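Local coordinates for OBG-type G domain-containing protein (Pyrococcus horikoshii, PDB 2E87), which probably binds and hydrolyses GTP as an Obg-type GTPase of the NOG1 family and is held here in complex with GDP, at residues A[222-227]-A[238-243]; A[197-202]-A[234-239]; A[12-17]-A[142-147]. All coordinates share one frame; numbering follows the deposited sequence.

Contact 1. Residues A[222-227]-A[238-243]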
ATOM      1  N   PRO A 222     -17.922   6.188   1.806  1.00 35.39           N
ATOM      2  CA  PRO A 222     -18.352   7.377   1.057  1.00 33.95           C
ATOM      3  C   PRO A 222     -17.424   7.612  -0.138  1.00 35.89           C
ATOM      4  O   PRO A 222     -16.203   7.493  -0.025  1.00 31.93           O
ATOM      5  CB  PRO A 222     -18.259   8.497   2.094  1.00 34.44           C
ATOM      6  CG  PRO A 222     -17.051   8.070   2.916  1.00 33.20           C
ATOM      7  CD  PRO A 222     -17.271   6.560   3.079  1.00 37.14           C
ATOM      8  N   GLY A 223     -18.011   7.934  -1.281  1.00 34.36           N
ATOM      9  CA  GLY A 223     -17.216   8.181  -2.463  1.00 36.07           C
ATOM     10  C   GLY A 223     -16.722   6.927  -3.149  1.00 40.06           C
ATOM     11  O   GLY A 223     -16.081   7.018  -4.193  1.00 48.49           O
ATOM     12  N   LEU A 224     -17.023   5.763  -2.579  1.00 36.33           N
ATOM     13  CA  LEU A 224     -16.581   4.498  -3.147  1.00 34.31           C
ATOM     14  C   LEU A 224     -17.737   3.541  -3.494  1.00 41.27           C
ATOM     15  O   LEU A 224     -17.866   3.089  -4.638  1.00 34.68           O
ATOM     16  CB  LEU A 224     -15.603   3.816  -2.172  1.00 34.25           C
ATOM     17  CG  LEU A 224     -14.342   4.610  -1.741  1.00 42.46           C
ATOM     18  CD1 LEU A 224     -13.545   3.822  -0.697  1.00 26.66           C
ATOM     19  CD2 LEU A 224     -13.445   4.916  -2.958  1.00 33.11           C
ATOM     20  N   LEU A 225     -18.578   3.227  -2.515  1.00 35.50           N
ATOM     21  CA  LEU A 225     -19.681   2.318  -2.767  1.00 38.73           C
ATOM     22  C   LEU A 225     -21.016   3.006  -2.576  1.00 39.99           C
ATOM     23  O   LEU A 225     -21.994   2.385  -2.159  1.00 39.74           O
ATOM     24  CB  LEU A 225     -19.571   1.091  -1.857  1.00 36.66           C
ATOM     25  CG  LEU A 225     -18.402   0.166  -2.201  1.00 40.57           C
ATOM     26  CD1 LEU A 225     -18.359  -0.983  -1.222  1.00 41.26           C
ATOM     27  CD2 LEU A 225     -18.559  -0.365  -3.627  1.00 38.48           C
ATOM     28  N   ASP A 226     -21.044   4.294  -2.911  1.00 41.94           N
ATOM     29  CA  ASP A 226     -22.245   5.107  -2.775  1.00 39.79           C
ATOM     30  C   ASP A 226     -22.685   5.672  -4.119  1.00 46.22           C
ATOM     31  O   ASP A 226     -23.429   6.651  -4.179  1.00 44.25           O
ATOM     32  CB  ASP A 226     -21.990   6.260  -1.799  1.00 37.11           C
ATOM     33  CG  ASP A 226     -20.915   7.197  -2.282  1.00 35.55           C
ATOM     34  OD1 ASP A 226     -20.650   8.215  -1.601  1.00 34.55           O
ATOM     35  OD2 ASP A 226     -20.336   6.910  -3.344  1.00 41.46           O
ATOM     36  N   ARG A 227     -22.211   5.056  -5.195  1.00 48.32           N
ATOM     37  CA  ARG A 227     -22.567   5.488  -6.537  1.00 49.19           C
ATOM     38  C   ARG A 227     -22.207   4.423  -7.564  1.00 47.76           C
ATOM     39  O   ARG A 227     -21.345   3.586  -7.324  1.00 49.01           O
ATOM     40  CB  ARG A 227     -21.867   6.794  -6.872  1.00 49.80           C
ATOM     41  CG  ARG A 227     -20.378   6.683  -6.972  1.00 59.96           C
ATOM     42  CD  ARG A 227     -19.755   8.026  -6.703  1.00 65.37           C
ATOM     43  NE  ARG A 227     -20.161   8.520  -5.390  1.00 72.70           N
ATOM     44  CZ  ARG A 227     -19.683   9.621  -4.824  1.00 78.38           C
ATOM     45  NH1 ARG A 227     -18.771  10.355  -5.455  1.00 79.91           N
ATOM     46  NH2 ARG A 227     -20.118   9.990  -3.625  1.00 78.37           N
ATOM     47  N   GLN A 238     -10.616   0.220 -10.020  1.00 42.17           N
ATOM     48  CA  GLN A 238      -9.684  -0.730  -9.428  1.00 41.42           C
ATOM     49  C   GLN A 238      -9.507  -0.385  -7.941  1.00 40.16           C
ATOM     50  O   GLN A 238      -9.389  -1.277  -7.104  1.00 39.21           O
ATOM     51  CB  GLN A 238      -8.331  -0.664 -10.148  1.00 40.97           C
ATOM     52  CG  GLN A 238      -7.340  -1.795  -9.813  1.00 39.51           C
ATOM     53  CD  GLN A 238      -5.893  -1.459 -10.206  1.00 45.47           C
ATOM     54  OE1 GLN A 238      -5.642  -0.450 -10.866  1.00 44.85           O
ATOM     55  NE2 GLN A 238      -4.942  -2.306  -9.801  1.00 34.02           N
ATOM     56  N   ALA A 239      -9.499   0.910  -7.628  1.00 33.82           N
ATOM     57  CA  ALA A 239      -9.345   1.390  -6.255  1.00 40.97           C
ATOM     58  C   ALA A 239     -10.531   0.996  -5.380  1.00 42.52           C
ATOM     59  O   ALA A 239     -10.376   0.682  -4.192  1.00 40.34           O
ATOM     60  CB  ALA A 239      -9.193   2.904  -6.245  1.00 35.64           C
ATOM     61  N   ILE A 240     -11.718   1.034  -5.981  1.00 42.04           N
ATOM     62  CA  ILE A 240     -12.961   0.686  -5.300  1.00 38.41           C
ATOM     63  C   ILE A 240     -13.013  -0.815  -5.112  1.00 39.87           C
ATOM     64  O   ILE A 240     -13.272  -1.304  -4.011  1.00 43.20           O
ATOM     65  CB  ILE A 240     -14.188   1.107  -6.137  1.00 37.45           C
ATOM     66  CG1 ILE A 240     -14.273   2.629  -6.211  1.00 34.49           C
ATOM     67  CG2 ILE A 240     -15.459   0.512  -5.555  1.00 36.85           C
ATOM     68  CD1 ILE A 240     -15.197   3.111  -7.325  1.00 37.67           C
ATOM     69  N   LEU A 241     -12.749  -1.550  -6.186  1.00 35.94           N
ATOM     70  CA  LEU A 241     -12.804  -2.999  -6.115  1.00 33.93           C
ATOM     71  C   LEU A 241     -11.731  -3.618  -5.238  1.00 34.69           C
ATOM     72  O   LEU A 241     -11.795  -4.810  -4.929  1.00 32.06           O
ATOM     73  CB  LEU A 241     -12.745  -3.606  -7.518  1.00 41.60           C
ATOM     74  CG  LEU A 241     -13.907  -3.249  -8.450  1.00 50.04           C
ATOM     75  CD1 LEU A 241     -13.762  -4.031  -9.745  1.00 50.53           C
ATOM     76  CD2 LEU A 241     -15.235  -3.576  -7.789  1.00 44.01           C
ATOM     77  N   ALA A 242     -10.749  -2.814  -4.842  1.00 35.07           N
ATOM     78  CA  ALA A 242      -9.686  -3.294  -3.971  1.00 36.81           C
ATOM     79  C   ALA A 242     -10.297  -3.724  -2.627  1.00 36.79           C
ATOM     80  O   ALA A 242      -9.733  -4.564  -1.922  1.00 37.31           O
ATOM     81  CB  ALA A 242      -8.643  -2.193  -3.743  1.00 33.86           C
ATOM     82  N   LEU A 243     -11.450  -3.146  -2.286  1.00 33.72           N
ATOM     83  CA  LEU A 243     -12.138  -3.467  -1.029  1.00 36.13           C
ATOM     84  C   LEU A 243     -12.426  -4.966  -0.912  1.00 35.77           C
ATOM     85  O   LEU A 243     -12.656  -5.464   0.181  1.00 40.59           O
ATOM     86  CB  LEU A 243     -13.441  -2.650  -0.899  1.00 33.65           C
ATOM     87  CG  LEU A 243     -13.275  -1.114  -0.876  1.00 39.24           C
ATOM     88  CD1 LEU A 243     -14.625  -0.421  -0.798  1.00 35.60           C
ATOM     89  CD2 LEU A 243     -12.415  -0.701   0.300  1.00 34.32           C
TER

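Contact 2. Residues A[197-202]-A[234-239]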
ATOM      1  N   TYR A 197      -8.048   7.578   1.360  1.00 37.94           N
ATOM      2  CA  TYR A 197      -8.374   6.574   0.372  1.00 38.52           C
ATOM      3  C   TYR A 197      -8.375   7.168  -1.028  1.00 41.11           C
ATOM      4  O   TYR A 197      -8.994   8.202  -1.275  1.00 37.87           O
ATOM      5  CB  TYR A 197      -9.725   5.943   0.667  1.00 33.88           C
ATOM      6  CG  TYR A 197      -9.846   4.567   0.079  1.00 33.34           C
ATOM      7  CD1 TYR A 197      -9.627   3.424   0.856  1.00 31.86           C
ATOM      8  CD2 TYR A 197     -10.161   4.401  -1.271  1.00 32.54           C
ATOM      9  CE1 TYR A 197      -9.728   2.147   0.295  1.00 34.29           C
ATOM     10  CE2 TYR A 197     -10.264   3.146  -1.836  1.00 32.77           C
ATOM     11  CZ  TYR A 197     -10.054   2.021  -1.056  1.00 33.68           C
ATOM     12  OH  TYR A 197     -10.222   0.792  -1.640  1.00 33.54           O
ATOM     13  N   PRO A 198      -7.670   6.520  -1.964  1.00 41.29           N
ATOM     14  CA  PRO A 198      -7.600   7.002  -3.348  1.00 45.10           C
ATOM     15  C   PRO A 198      -8.974   7.299  -3.946  1.00 45.90           C
ATOM     16  O   PRO A 198      -9.900   6.499  -3.813  1.00 48.02           O
ATOM     17  CB  PRO A 198      -6.886   5.864  -4.059  1.00 48.15           C
ATOM     18  CG  PRO A 198      -5.944   5.369  -2.991  1.00 49.47           C
ATOM     19  CD  PRO A 198      -6.840   5.317  -1.783  1.00 44.26           C
ATOM     20  N   PHE A 199      -9.105   8.457  -4.588  1.00 52.58           N
ATOM     21  CA  PHE A 199     -10.358   8.882  -5.230  1.00 56.92           C
ATOM     22  C   PHE A 199     -11.498   9.277  -4.294  1.00 58.86           C
ATOM     23  O   PHE A 199     -12.670   9.247  -4.678  1.00 59.33           O
ATOM     24  CB  PHE A 199     -10.852   7.809  -6.212  1.00 54.79           C
ATOM     25  CG  PHE A 199      -9.875   7.507  -7.301  1.00 60.70           C
ATOM     26  CD1 PHE A 199      -8.845   6.604  -7.094  1.00 63.77           C
ATOM     27  CD2 PHE A 199      -9.935   8.185  -8.508  1.00 64.49           C
ATOM     28  CE1 PHE A 199      -7.883   6.383  -8.070  1.00 67.87           C
ATOM     29  CE2 PHE A 199      -8.980   7.975  -9.493  1.00 65.54           C
ATOM     30  CZ  PHE A 199      -7.949   7.073  -9.275  1.00 68.45           C
ATOM     31  N   THR A 200     -11.169   9.630  -3.060  1.00 57.79           N
ATOM     32  CA  THR A 200     -12.208  10.063  -2.141  1.00 56.58           C
ATOM     33  C   THR A 200     -11.872  11.492  -1.772  1.00 59.14           C
ATOM     34  O   THR A 200     -10.706  11.907  -1.806  1.00 56.20           O
ATOM     35  CB  THR A 200     -12.295   9.221  -0.840  1.00 56.28           C
ATOM     36  OG1 THR A 200     -11.097   9.390  -0.068  1.00 53.38           O
ATOM     37  CG2 THR A 200     -12.523   7.751  -1.163  1.00 50.08           C
ATOM     38  N   THR A 201     -12.912  12.241  -1.438  1.00 60.37           N
ATOM     39  CA  THR A 201     -12.774  13.635  -1.063  1.00 64.16           C
ATOM     40  C   THR A 201     -12.113  13.776   0.302  1.00 61.77           C
ATOM     41  O   THR A 201     -11.019  14.323   0.418  1.00 60.14           O
ATOM     42  CB  THR A 201     -14.164  14.323  -1.040  1.00 68.39           C
ATOM     43  OG1 THR A 201     -15.067  13.554  -0.231  1.00 68.60           O
ATOM     44  CG2 THR A 201     -14.737  14.410  -2.458  1.00 68.59           C
ATOM     45  N   ARG A 202     -12.765  13.241   1.327  1.00 59.66           N
ATOM     46  CA  ARG A 202     -12.258  13.361   2.685  1.00 60.20           C
ATOM     47  C   ARG A 202     -11.902  12.036   3.359  1.00 56.39           C
ATOM     48  O   ARG A 202     -11.842  11.967   4.584  1.00 57.74           O
ATOM     49  CB  ARG A 202     -13.301  14.095   3.526  1.00 67.12           C
ATOM     50  CG  ARG A 202     -13.940  15.255   2.785  1.00 77.30           C
ATOM     51  CD  ARG A 202     -15.317  15.606   3.324  1.00 84.24           C
ATOM     52  NE  ARG A 202     -16.077  16.382   2.347  1.00 93.59           N
ATOM     53  CZ  ARG A 202     -15.709  17.574   1.885  1.00 99.59           C
ATOM     54  NH1 ARG A 202     -14.586  18.142   2.315  1.00100.35           N
ATOM     55  NH2 ARG A 202     -16.455  18.195   0.979  1.00100.58           N
ATOM     56  N   GLU A 234     -11.416   3.137 -15.243  1.00 65.59           N
ATOM     57  CA  GLU A 234     -10.958   1.797 -14.906  1.00 64.83           C
ATOM     58  C   GLU A 234     -10.025   1.814 -13.694  1.00 60.00           C
ATOM     59  O   GLU A 234      -9.896   0.810 -12.984  1.00 62.31           O
ATOM     60  CB  GLU A 234     -10.264   1.141 -16.105  1.00 67.17           C
ATOM     61  CG  GLU A 234     -11.233   0.597 -17.150  1.00 75.43           C
ATOM     62  CD  GLU A 234     -12.044  -0.593 -16.643  1.00 82.03           C
ATOM     63  OE1 GLU A 234     -11.460  -1.683 -16.454  1.00 81.51           O
ATOM     64  OE2 GLU A 234     -13.268  -0.440 -16.431  1.00 83.75           O
ATOM     65  N   ILE A 235      -9.400   2.959 -13.447  1.00 52.03           N
ATOM     66  CA  ILE A 235      -8.491   3.093 -12.323  1.00 51.85           C
ATOM     67  C   ILE A 235      -9.239   3.261 -10.986  1.00 54.27           C
ATOM     68  O   ILE A 235      -9.025   2.487 -10.048  1.00 54.82           O
ATOM     69  CB  ILE A 235      -7.522   4.273 -12.545  1.00 51.54           C
ATOM     70  CG1 ILE A 235      -6.491   4.316 -11.419  1.00 54.38           C
ATOM     71  CG2 ILE A 235      -8.299   5.581 -12.652  1.00 43.58           C
ATOM     72  CD1 ILE A 235      -5.632   5.570 -11.427  1.00 61.36           C
ATOM     73  N   GLU A 236     -10.120   4.254 -10.892  1.00 55.47           N
ATOM     74  CA  GLU A 236     -10.859   4.461  -9.653  1.00 54.01           C
ATOM     75  C   GLU A 236     -11.700   3.231  -9.392  1.00 49.51           C
ATOM     76  O   GLU A 236     -12.040   2.918  -8.261  1.00 48.78           O
ATOM     77  CB  GLU A 236     -11.726   5.717  -9.738  1.00 54.16           C
ATOM     78  CG  GLU A 236     -12.465   5.880 -11.030  1.00 65.09           C
ATOM     79  CD  GLU A 236     -13.044   7.269 -11.174  1.00 69.75           C
ATOM     80  OE1 GLU A 236     -12.269   8.248 -11.078  1.00 68.03           O
ATOM     81  OE2 GLU A 236     -14.271   7.384 -11.389  1.00 75.92           O
ATOM     82  N   LYS A 237     -12.005   2.517 -10.457  1.00 44.33           N
ATOM     83  CA  LYS A 237     -12.777   1.296 -10.361  1.00 44.14           C
ATOM     84  C   LYS A 237     -11.900   0.242  -9.665  1.00 47.74           C
ATOM     85  O   LYS A 237     -12.378  -0.538  -8.828  1.00 48.73           O
ATOM     86  CB  LYS A 237     -13.132   0.850 -11.771  1.00 46.09           C
ATOM     87  CG  LYS A 237     -14.344  -0.025 -11.936  1.00 52.75           C
ATOM     88  CD  LYS A 237     -14.771   0.070 -13.405  1.00 60.05           C
ATOM     89  CE  LYS A 237     -16.066  -0.669 -13.711  1.00 68.10           C
ATOM     90  NZ  LYS A 237     -16.475  -0.454 -15.141  1.00 66.44           N
ATOM     91  N   GLN A 238     -10.616   0.220 -10.020  1.00 42.17           N
ATOM     92  CA  GLN A 238      -9.684  -0.730  -9.428  1.00 41.42           C
ATOM     93  C   GLN A 238      -9.507  -0.385  -7.941  1.00 40.16           C
ATOM     94  O   GLN A 238      -9.389  -1.277  -7.104  1.00 39.21           O
ATOM     95  CB  GLN A 238      -8.331  -0.664 -10.148  1.00 40.97           C
ATOM     96  CG  GLN A 238      -7.340  -1.795  -9.813  1.00 39.51           C
ATOM     97  CD  GLN A 238      -5.893  -1.459 -10.206  1.00 45.47           C
ATOM     98  OE1 GLN A 238      -5.642  -0.450 -10.866  1.00 44.85           O
ATOM     99  NE2 GLN A 238      -4.942  -2.306  -9.801  1.00 34.02           N
ATOM    100  N   ALA A 239      -9.499   0.910  -7.628  1.00 33.82           N
ATOM    101  CA  ALA A 239      -9.345   1.390  -6.255  1.00 40.97           C
ATOM    102  C   ALA A 239     -10.531   0.996  -5.380  1.00 42.52           C
ATOM    103  O   ALA A 239     -10.376   0.682  -4.192  1.00 40.34           O
ATOM    104  CB  ALA A 239      -9.193   2.904  -6.245  1.00 35.64           C
TER

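Contact 3. Residues A[12-17]-A[142-147]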
ATOM      1  N   LEU A  12      18.438   9.242  -3.730  1.00 37.27           N
ATOM      2  CA  LEU A  12      19.295  10.295  -4.259  1.00 38.54           C
ATOM      3  C   LEU A  12      19.233  10.317  -5.795  1.00 34.56           C
ATOM      4  O   LEU A  12      19.059   9.279  -6.423  1.00 34.44           O
ATOM      5  CB  LEU A  12      20.743  10.069  -3.823  1.00 35.44           C
ATOM      6  CG  LEU A  12      21.119  10.295  -2.353  1.00 43.18           C
ATOM      7  CD1 LEU A  12      22.644  10.444  -2.240  1.00 36.75           C
ATOM      8  CD2 LEU A  12      20.467  11.551  -1.825  1.00 36.94           C
ATOM      9  N   THR A  13      19.357  11.494  -6.399  1.00 33.20           N
ATOM     10  CA  THR A  13      19.343  11.585  -7.863  1.00 36.32           C
ATOM     11  C   THR A  13      20.709  11.146  -8.400  1.00 38.82           C
ATOM     12  O   THR A  13      21.693  11.085  -7.653  1.00 38.63           O
ATOM     13  CB  THR A  13      19.059  13.034  -8.369  1.00 36.70           C
ATOM     14  OG1 THR A  13      20.138  13.903  -7.998  1.00 42.31           O
ATOM     15  CG2 THR A  13      17.773  13.566  -7.770  1.00 30.11           C
ATOM     16  N   ALA A  14      20.771  10.827  -9.689  1.00 38.48           N
ATOM     17  CA  ALA A  14      22.037  10.402 -10.277  1.00 37.58           C
ATOM     18  C   ALA A  14      23.163  11.398  -9.919  1.00 35.55           C
ATOM     19  O   ALA A  14      24.237  10.999  -9.476  1.00 29.51           O
ATOM     20  CB  ALA A  14      21.892  10.267 -11.791  1.00 30.27           C
ATOM     21  N   ASP A  15      22.906  12.688 -10.094  1.00 32.09           N
ATOM     22  CA  ASP A  15      23.909  13.701  -9.781  1.00 37.71           C
ATOM     23  C   ASP A  15      24.346  13.713  -8.321  1.00 39.27           C
ATOM     24  O   ASP A  15      25.540  13.816  -8.020  1.00 38.97           O
ATOM     25  CB  ASP A  15      23.406  15.096 -10.144  1.00 41.56           C
ATOM     26  CG  ASP A  15      23.258  15.295 -11.636  1.00 48.78           C
ATOM     27  OD1 ASP A  15      24.006  14.641 -12.400  1.00 54.18           O
ATOM     28  OD2 ASP A  15      22.404  16.120 -12.035  1.00 53.22           O
ATOM     29  N   GLU A  16      23.381  13.610  -7.413  1.00 39.12           N
ATOM     30  CA  GLU A  16      23.702  13.623  -5.987  1.00 40.33           C
ATOM     31  C   GLU A  16      24.534  12.402  -5.626  1.00 37.69           C
ATOM     32  O   GLU A  16      25.429  12.491  -4.799  1.00 39.02           O
ATOM     33  CB  GLU A  16      22.416  13.661  -5.133  1.00 37.45           C
ATOM     34  CG  GLU A  16      21.485  14.819  -5.471  1.00 35.63           C
ATOM     35  CD  GLU A  16      20.104  14.724  -4.798  1.00 42.93           C
ATOM     36  OE1 GLU A  16      19.589  13.597  -4.606  1.00 32.98           O
ATOM     37  OE2 GLU A  16      19.524  15.793  -4.482  1.00 44.51           O
ATOM     38  N   LEU A  17      24.248  11.264  -6.252  1.00 35.56           N
ATOM     39  CA  LEU A  17      24.998  10.050  -5.945  1.00 36.93           C
ATOM     40  C   LEU A  17      26.402  10.179  -6.501  1.00 36.23           C
ATOM     41  O   LEU A  17      27.378   9.781  -5.869  1.00 34.31           O
ATOM     42  CB  LEU A  17      24.334   8.820  -6.557  1.00 37.07           C
ATOM     43  CG  LEU A  17      23.988   7.642  -5.640  1.00 46.89           C
ATOM     44  CD1 LEU A  17      24.091   6.355  -6.458  1.00 47.29           C
ATOM     45  CD2 LEU A  17      24.928   7.574  -4.448  1.00 44.75           C
ATOM     46  N   ASP A 142      21.762   6.646 -16.638  1.00 32.09           N
ATOM     47  CA  ASP A 142      20.839   5.778 -17.359  1.00 37.74           C
ATOM     48  C   ASP A 142      19.583   5.535 -16.501  1.00 42.45           C
ATOM     49  O   ASP A 142      18.485   5.381 -17.037  1.00 44.32           O
ATOM     50  CB  ASP A 142      21.466   4.412 -17.666  1.00 42.69           C
ATOM     51  CG  ASP A 142      22.562   4.474 -18.715  1.00 42.49           C
ATOM     52  OD1 ASP A 142      22.564   5.417 -19.530  1.00 41.89           O
ATOM     53  OD2 ASP A 142      23.413   3.553 -18.734  1.00 45.77           O
ATOM     54  N   ILE A 143      19.746   5.491 -15.174  1.00 37.27           N
ATOM     55  CA  ILE A 143      18.601   5.249 -14.293  1.00 37.92           C
ATOM     56  C   ILE A 143      18.085   6.465 -13.524  1.00 38.18           C
ATOM     57  O   ILE A 143      17.223   6.313 -12.659  1.00 37.19           O
ATOM     58  CB  ILE A 143      18.889   4.130 -13.239  1.00 36.67           C
ATOM     59  CG1 ILE A 143      19.962   4.591 -12.264  1.00 26.77           C
ATOM     60  CG2 ILE A 143      19.316   2.844 -13.925  1.00 29.84           C
ATOM     61  CD1 ILE A 143      20.082   3.699 -11.047  1.00 34.82           C
ATOM     62  N   ASP A 144      18.591   7.658 -13.840  1.00 32.41           N
ATOM     63  CA  ASP A 144      18.180   8.885 -13.138  1.00 32.38           C
ATOM     64  C   ASP A 144      16.651   9.090 -13.144  1.00 38.45           C
ATOM     65  O   ASP A 144      16.058   9.423 -12.103  1.00 29.75           O
ATOM     66  CB  ASP A 144      18.862  10.122 -13.754  1.00 31.18           C
ATOM     67  CG  ASP A 144      18.766  11.362 -12.855  1.00 40.30           C
ATOM     68  OD1 ASP A 144      18.449  12.458 -13.363  1.00 50.29           O
ATOM     69  OD2 ASP A 144      19.024  11.246 -11.637  1.00 37.10           O
ATOM     70  N   ASP A 145      16.023   8.920 -14.307  1.00 28.01           N
ATOM     71  CA  ASP A 145      14.569   9.077 -14.382  1.00 36.07           C
ATOM     72  C   ASP A 145      13.905   8.071 -13.434  1.00 35.44           C
ATOM     73  O   ASP A 145      12.947   8.402 -12.736  1.00 32.64           O
ATOM     74  CB  ASP A 145      14.042   8.851 -15.805  1.00 28.60           C
ATOM     75  CG  ASP A 145      14.221  10.068 -16.706  1.00 39.42           C
ATOM     76  OD1 ASP A 145      14.497  11.174 -16.179  1.00 34.08           O
ATOM     77  OD2 ASP A 145      14.065   9.912 -17.946  1.00 42.67           O
ATOM     78  N   ARG A 146      14.402   6.840 -13.423  1.00 30.99           N
ATOM     79  CA  ARG A 146      13.847   5.830 -12.521  1.00 36.64           C
ATOM     80  C   ARG A 146      14.037   6.250 -11.052  1.00 31.59           C
ATOM     81  O   ARG A 146      13.147   6.072 -10.235  1.00 35.36           O
ATOM     82  CB  ARG A 146      14.508   4.468 -12.742  1.00 36.16           C
ATOM     83  CG  ARG A 146      14.125   3.735 -14.009  1.00 39.54           C
ATOM     84  CD  ARG A 146      14.759   2.348 -13.968  1.00 42.85           C
ATOM     85  NE  ARG A 146      14.692   1.600 -15.218  1.00 46.20           N
ATOM     86  CZ  ARG A 146      15.279   1.972 -16.349  1.00 52.12           C
ATOM     87  NH1 ARG A 146      15.983   3.095 -16.403  1.00 49.30           N
ATOM     88  NH2 ARG A 146      15.168   1.210 -17.427  1.00 60.00           N
ATOM     89  N   LEU A 147      15.187   6.813 -10.715  1.00 31.17           N
ATOM     90  CA  LEU A 147      15.411   7.229  -9.337  1.00 34.32           C
ATOM     91  C   LEU A 147      14.462   8.367  -8.987  1.00 37.21           C
ATOM     92  O   LEU A 147      13.865   8.397  -7.911  1.00 38.91           O
ATOM     93  CB  LEU A 147      16.844   7.697  -9.140  1.00 27.54           C
ATOM     94  CG  LEU A 147      17.955   6.660  -9.295  1.00 38.57           C
ATOM     95  CD1 LEU A 147      19.293   7.396  -9.255  1.00 25.12           C
ATOM     96  CD2 LEU A 147      17.870   5.589  -8.195  1.00 29.23           C
TER
HETATM   97  O   HOH W   1      20.331  13.752 -11.406  1.00 44.34           O

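Contact 1. Residues A[222-227]-A[238-243]
Leu224 and Ile240 bring the loop 222-227 and the segment 238-243, which begins on helix 234-241, together, their CA atoms 5.7 Å apart, with no backbone hydrogen bond between the two segments. The loop carries the end of the DTPG sequence, the DxxG (G3) motif of GTPases at the start of what corresponds to switch 2, and the helix 234-241 follows it in the chain. Four branched aliphatic residues do the touching. Ile240 turns its CG2 methyl to the loop: it lies 3.6 Å from the carbonyl oxygen Leu224 O and 3.8 Å from Leu225 CD2, while Ile240 CG1 meets Leu224 CD2 at 4.1 Å, the two side chains passing alongside one another and pointing opposite ways. Leu225 and Leu243 behave differently and reach tip to tip, CD1 to CD1 at 3.8 Å. In Leu225 chi1 (-69°) sets CG beside the backbone N, and chi2 near 180° then spreads the methyls, CD2 to Ile240 and CD1 to Leu243. Leu225 also packs on Val171 and Ala173 of strand 169-173. On the far side of the loop, Asp226 OD1 takes Gly223 N at 2.7 Å and Arg227 NH2 from opposite faces of its carboxylate plane, and Arg227 NE adds a salt bridge to Asp226 OD2, weak as a hydrogen bond. The loop thus ties its charges together within itself, whereas its hold on 238-243 has no hydrogen bond and rests on van der Waals contact of buried methyls, one of them against the carbonyl Leu224 O.

Contact 2. Residues A[197-202]-A[234-239]
Phe199 lies against Glu236 and Ile235 at the tip of a type II beta turn that runs from Tyr197 to Thr200. The turn belongs to the YPFTT sequence of Obg-type G domains, in the region that corresponds to switch 1, and it meets the helix that follows the DxxG motif. Phe199 takes the third position of the turn with a positive phi of 71°, and from there its ring reaches the helix. One face of the ring receives Glu236 CB in a CH-pi contact, 3.5 Å from the centroid and offset toward the rim. Ile235 comes at the ring edge instead, its CD1 lying 3.5 Å from Phe199 CZ. This side is close-packed but faces solvent: Ile235 is exposed, and Phe199 and Glu236 are partly so.

The inner side is buried, with wider apolar spacings. Ala239 turns its CB toward the loop, 3.8 Å from Phe199 CD1 and 4.3 Å from Pro198 CB, and helix 76-86 adds Leu85 against Pro198 and Val84 against Phe199. The Tyr197 ring, beside Phe77 and Pro161, has its CG anti to the backbone N (chi1 -156°), which swings the ring out so that its hydroxyl edge meets the helix at Ala239. The one short polar bond across the contact is made here: Tyr197 OH donates to Ala239 O at 2.6 Å, approaching nearly along the C=O axis with a C=O...donor angle of 162°.

Contact 3. Residues A[12-17]-A[142-147]
This is a side-chain-to-backbone contact between the N-terminal ends of two helices, Asp144 in the first turn of one reaching Ala14 at the start of the other, and it sits in the NOG1 N-terminal helical domain where helices 14-30 and 144-156 begin side by side. The first of these starts with a capping box: Thr13, the N-cap, accepts a weak bond from Glu16 N on its OG1, and Glu16 OE1 in return takes Thr13 N at 2.8 Å. Asp144 adds a hydrogen bond to the first amide from the neighbouring helix. Its CG stands anti to the backbone N (chi1 -165°), extending the carboxylate across the gap, and Ala14 N donates to Asp144 OD2 at 2.6 Å, almost in line with the C-O bond and with an N-H...acceptor angle of 157°. The same oxygen receives a hydrogen bond from a water, which in turn accepts from Asp15 N at 3.1 Å. The first three amides of the helix therefore each have a partner: Asp144, the water and Thr13 OG1, the last weakly. The helix N-terminus would be expected to stabilise the charged form of Asp144, as would Arg148, which forms a salt bridge with Asp144 OD1. Ala14 CB lies against the Asp144 side chain, and the apolar neighbours are outside the two segments: Leu140 for Ala14, Leu61 and Ile98 for Leu147, whose CB points toward 12-17. Close by, the Leu147 CD1 methyl lies 3.4 Å from Leu12 O, the carbonyl just ahead of the N-cap residue.

Contact 3 comes first along the chain and lies in the N-terminal helical domain, its centre about 31 Å from that of contact 2 and about 36 Å from that of contact 1, with no touch between them. Contacts 1 and 2 belong to the G domain, about 6 Å apart between centres, and both use helix 234-241, sharing Gln238 and Ala239. They are in direct touch as well, Leu224 CD1 lying 3.5 Å from Tyr197 CD2. The helix thus packs against the loops that correspond to switch 1 and switch 2 in G domains, while contact 3 joins two helix starts in a separate domain, on the opposite side of the chain's centre from contact 1.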